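Local structure of 6-carboxyhexanoate--coa ligase (Bacillus subtilis, 5FLL) at residues 83-88 with 214-219. The protein is a ligase of the 6-carboxyhexanoate--CoA ligase family and holds pimeloyl-AMP in this structure. Residues are numbered along the deposited sequence; the frame is centred on the assembly and turned at random.
Sequences TNEVSC and RITAMK. With WAQ (pimeloyl-AMP), chain C.
Thr83 and Asn84 pair with Arg214 and Ile215 where two parallel strands end together at one border of the mixed sheet: 81-84 is the outermost strand within the chain and 211-215 its neighbour. The ladder is short. Asn84 N donates to Arg214 O at 2.8 Å, and Thr216 N returns a bond to Asn84 O at 3.2 Å. Arg214 O is gripped twice, because Asn84 curls its amide back, CG beside its own backbone N (chi1 -52°), and brings ND2 to within 2.8 Å of that oxygen. The two donors approach from opposite faces of the carbonyl plane; ND2 also bonds Gln213 OE1. Past the last bridge the pairing continues through a side chain: Thr216 OG1 takes the nearly straight bond from Val86 N (3.1 Å, with an N-H...O angle of 173°), a side-chain hydroxyl serving as acceptor beyond the end of the ladder. Val86 then lays CG2 against the CB of Ala217 (3.9 Å) and the CG2 of Ile215, just before helix 89-103, whose Ala96 packs on Ile215. On the face carrying Thr83 and Arg214, these two side chains run alongside each other. Thr83 OG1 accepts from Arg214 NH1 at 3.0 Å, in the guanidinium plane. A bend at chi3 (79°) turns the head of Arg214 to the pimeloyl-AMP carboxylate, where NE donates to OAE at 2.6 Å and NH2 to OAB at 2.9 Å, the paired grip of a guanidinium on a carboxylate. Thr83 is thus a second-shell residue: its hydroxyl probably limits rotation of the guanidinium, while the arginine's positive charge would favour the ionised form of the ligand's terminal carboxylate.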
ATOM      1  N   THR A  83      19.116 -18.543  25.264  1.00 30.45           N
ATOM      2  CA  THR A  83      18.009 -19.439  24.986  1.00 31.39           C
ATOM      3  C   THR A  83      17.723 -20.284  26.210  1.00 31.36           C
ATOM      4  O   THR A  83      18.576 -21.007  26.674  1.00 31.21           O
ATOM      5  CB  THR A  83      18.315 -20.342  23.770  1.00 32.28           C
ATOM      6  OG1 THR A  83      18.517 -19.516  22.623  1.00 31.79           O
ATOM      7  CG2 THR A  83      17.169 -21.285  23.484  1.00 33.40           C
ATOM      8  N   ASN A  84      16.512 -20.138  26.742  1.00 31.94           N
ATOM      9  CA  ASN A  84      16.009 -20.976  27.832  1.00 32.23           C
ATOM     10  C   ASN A  84      15.167 -22.111  27.276  1.00 33.27           C
ATOM     11  O   ASN A  84      14.068 -21.905  26.759  1.00 31.49           O
ATOM     12  CB  ASN A  84      15.185 -20.147  28.815  1.00 31.32           C
ATOM     13  CG  ASN A  84      15.939 -18.903  29.310  1.00 31.70           C
ATOM     14  OD1 ASN A  84      16.707 -18.966  30.260  1.00 31.28           O
ATOM     15  ND2 ASN A  84      15.720 -17.769  28.639  1.00 31.17           N
ATOM     16  N   GLU A  85      15.707 -23.313  27.393  1.00 35.40           N
ATOM     17  CA  GLU A  85      15.004 -24.521  27.005  1.00 37.46           C
ATOM     18  C   GLU A  85      14.035 -24.861  28.110  1.00 37.45           C
ATOM     19  O   GLU A  85      14.458 -25.135  29.222  1.00 37.98           O
ATOM     20  CB  GLU A  85      15.989 -25.701  26.840  1.00 41.00           C
ATOM     21  CG  GLU A  85      17.053 -25.513  25.779  1.00 42.26           C
ATOM     22  CD  GLU A  85      16.507 -25.593  24.373  1.00 44.54           C
ATOM     23  OE1 GLU A  85      15.477 -26.251  24.146  1.00 49.47           O
ATOM     24  OE2 GLU A  85      17.112 -24.984  23.480  1.00 47.82           O
ATOM     25  N   VAL A  86      12.748 -24.936  27.782  1.00 37.16           N
ATOM     26  CA  VAL A  86      11.728 -25.403  28.724  1.00 37.79           C
ATOM     27  C   VAL A  86      10.975 -26.562  28.087  1.00 38.72           C
ATOM     28  O   VAL A  86      11.063 -26.747  26.896  1.00 38.45           O
ATOM     29  CB  VAL A  86      10.756 -24.258  29.106  1.00 36.09           C
ATOM     30  CG1 VAL A  86      11.523 -23.188  29.867  1.00 34.50           C
ATOM     31  CG2 VAL A  86      10.119 -23.656  27.860  1.00 34.71           C
ATOM     32  N   SER A  87      10.247 -27.345  28.882  1.00 40.53           N
ATOM     33  CA  SER A  87       9.618 -28.538  28.374  1.00 42.58           C
ATOM     34  C   SER A  87       8.145 -28.367  28.088  1.00 43.50           C
ATOM     35  O   SER A  87       7.519 -29.280  27.559  1.00 44.41           O
ATOM     36  CB  SER A  87       9.803 -29.680  29.364  1.00 45.29           C
ATOM     37  OG  SER A  87      11.084 -29.603  29.952  1.00 45.17           O
ATOM     38  N   CYS A  88       7.569 -27.231  28.456  1.00 42.80           N
ATOM     39  CA  CYS A  88       6.146 -26.993  28.177  1.00 45.40           C
ATOM     40  C   CYS A  88       5.835 -25.502  28.378  1.00 43.63           C
ATOM     41  O   CYS A  88       6.566 -24.809  29.082  1.00 44.38           O
ATOM     42  CB  CYS A  88       5.247 -27.844  29.096  1.00 47.34           C
ATOM     43  SG  CYS A  88       5.382 -27.372  30.841  1.00 53.31           S
ATOM     44  N   ARG A 214      15.212 -15.883  25.076  1.00 27.27           N
ATOM     45  CA  ARG A 214      14.307 -16.732  24.351  1.00 27.32           C
ATOM     46  C   ARG A 214      13.819 -17.842  25.253  1.00 28.52           C
ATOM     47  O   ARG A 214      14.537 -18.312  26.146  1.00 28.84           O
ATOM     48  CB  ARG A 214      15.023 -17.337  23.149  1.00 30.03           C
ATOM     49  CG  ARG A 214      15.543 -16.289  22.195  1.00 29.07           C
ATOM     50  CD  ARG A 214      16.414 -16.891  21.122  1.00 29.83           C
ATOM     51  NE  ARG A 214      15.623 -17.516  20.079  1.00 29.51           N
ATOM     52  CZ  ARG A 214      15.682 -18.805  19.769  1.00 30.91           C
ATOM     53  NH1 ARG A 214      16.482 -19.614  20.420  1.00 32.31           N
ATOM     54  NH2 ARG A 214      14.937 -19.275  18.782  1.00 32.59           N
ATOM     55  N   ILE A 215      12.584 -18.250  25.007  1.00 28.00           N
ATOM     56  CA  ILE A 215      11.917 -19.248  25.822  1.00 28.62           C
ATOM     57  C   ILE A 215      11.210 -20.157  24.811  1.00 29.03           C
ATOM     58  O   ILE A 215      10.368 -19.704  24.020  1.00 27.05           O
ATOM     59  CB  ILE A 215      10.892 -18.592  26.781  1.00 28.27           C
ATOM     60  CG1 ILE A 215      11.559 -17.486  27.629  1.00 28.29           C
ATOM     61  CG2 ILE A 215      10.261 -19.639  27.666  1.00 30.20           C
ATOM     62  CD1 ILE A 215      10.614 -16.721  28.541  1.00 28.16           C
ATOM     63  N   THR A 216      11.615 -21.416  24.785  1.00 29.15           N
ATOM     64  CA  THR A 216      11.338 -22.259  23.621  1.00 31.32           C
ATOM     65  C   THR A 216       9.904 -22.770  23.527  1.00 32.38           C
ATOM     66  O   THR A 216       9.521 -23.307  22.480  1.00 36.10           O
ATOM     67  CB  THR A 216      12.257 -23.486  23.591  1.00 31.02           C
ATOM     68  OG1 THR A 216      12.101 -24.161  24.835  1.00 32.16           O
ATOM     69  CG2 THR A 216      13.703 -23.052  23.383  1.00 30.16           C
ATOM     70  N   ALA A 217       9.145 -22.659  24.612  1.00 32.59           N
ATOM     71  CA  ALA A 217       7.726 -22.981  24.588  1.00 33.44           C
ATOM     72  C   ALA A 217       6.947 -21.991  25.415  1.00 33.41           C
ATOM     73  O   ALA A 217       7.053 -21.998  26.626  1.00 33.70           O
ATOM     74  CB  ALA A 217       7.488 -24.384  25.114  1.00 35.35           C
ATOM     75  N   MET A 218       6.133 -21.168  24.750  1.00 34.58           N
ATOM     76  CA  MET A 218       5.317 -20.146  25.422  1.00 33.79           C
ATOM     77  C   MET A 218       3.812 -20.359  25.214  1.00 34.50           C
ATOM     78  O   MET A 218       3.001 -19.724  25.878  1.00 34.84           O
ATOM     79  CB  MET A 218       5.721 -18.758  24.932  1.00 32.10           C
ATOM     80  CG  MET A 218       7.098 -18.313  25.400  1.00 31.77           C
ATOM     81  SD  MET A 218       7.045 -17.919  27.171  1.00 36.20           S
ATOM     82  CE  MET A 218       6.476 -16.245  27.044  1.00 35.50           C
ATOM     83  N   LYS A 219       3.452 -21.300  24.340  1.00 36.56           N
ATOM     84  CA  LYS A 219       2.056 -21.708  24.121  1.00 38.11           C
ATOM     85  C   LYS A 219       2.022 -23.030  23.331  1.00 40.60           C
ATOM     86  O   LYS A 219       3.054 -23.518  22.904  1.00 40.47           O
ATOM     87  CB  LYS A 219       1.332 -20.653  23.312  1.00 38.83           C
ATOM     88  CG  LYS A 219       1.839 -20.583  21.876  1.00 40.91           C
ATOM     89  CD  LYS A 219       0.986 -19.666  21.013  1.00 42.60           C
ATOM     90  CE  LYS A 219       1.389 -19.719  19.549  1.00 39.26           C
ATOM     91  NZ  LYS A 219       0.513 -18.787  18.793  1.00 43.20           N
TER
HETATM   92  N1  WAQ C 700       5.212  -3.530  16.303  1.00 30.04           N
HETATM   93  C2  WAQ C 700       4.366  -3.767  17.385  1.00 26.97           C
HETATM   94  N3  WAQ C 700       3.863  -5.046  17.593  1.00 28.67           N
HETATM   95  C4  WAQ C 700       4.188  -6.019  16.709  1.00 31.62           C
HETATM   96  C5  WAQ C 700       5.015  -5.783  15.676  1.00 31.40           C
HETATM   97  C6  WAQ C 700       5.504  -4.544  15.478  1.00 33.68           C
HETATM   98  N6  WAQ C 700       6.294  -4.359  14.429  1.00 30.95           N
HETATM   99  N7  WAQ C 700       5.183  -6.930  15.010  1.00 31.38           N
HETATM  100  C8  WAQ C 700       4.465  -7.870  15.602  1.00 31.22           C
HETATM  101  N9  WAQ C 700       3.858  -7.304  16.666  1.00 30.81           N
HETATM  102  C1' WAQ C 700       2.921  -7.920  17.612  1.00 24.54           C
HETATM  103  C2' WAQ C 700       1.628  -8.152  16.877  1.00 27.27           C
HETATM  104  O2' WAQ C 700       0.549  -8.124  17.769  1.00 24.32           O
HETATM  105  C3' WAQ C 700       1.795  -9.587  16.378  1.00 32.14           C
HETATM  106  O3' WAQ C 700       0.538 -10.167  16.045  1.00 30.46           O
HETATM  107  C4' WAQ C 700       2.373 -10.206  17.607  1.00 30.14           C
HETATM  108  O4' WAQ C 700       3.306  -9.203  18.111  1.00 28.34           O
HETATM  109  C5' WAQ C 700       3.197 -11.433  17.234  1.00 32.36           C
HETATM  110  O5' WAQ C 700       3.841 -11.113  16.065  1.00 34.29           O
HETATM  111  OAB WAQ C 700      12.700 -17.650  18.023  1.00 29.34           O
HETATM  112  OAC WAQ C 700       7.116 -14.241  15.424  1.00 34.69           O
HETATM  113  OAD WAQ C 700       3.893 -13.425  14.896  1.00 36.95           O
HETATM  114  OAE WAQ C 700      13.927 -15.910  18.847  1.00 30.57           O
HETATM  115  OAH WAQ C 700       5.607 -11.542  14.252  1.00 36.73           O
HETATM  116  CAK WAQ C 700       9.622 -14.561  18.930  1.00 35.73           C
HETATM  117  CAL WAQ C 700      10.694 -15.691  18.983  1.00 39.79           C
HETATM  118  CAM WAQ C 700       8.727 -14.709  17.710  1.00 33.22           C
HETATM  119  CAN WAQ C 700      11.741 -15.487  17.917  1.00 35.91           C
HETATM  120  CAO WAQ C 700       7.496 -13.830  17.837  1.00 32.17           C
HETATM  121  OAU WAQ C 700       5.766 -12.734  16.558  1.00 34.49           O
HETATM  122  CAW WAQ C 700      12.878 -16.427  18.314  1.00 41.46           C
HETATM  123  CAX WAQ C 700       6.804 -13.617  16.455  1.00 40.46           C
HETATM  124  PBG WAQ C 700       4.850 -12.194  15.368  1.00 33.30           P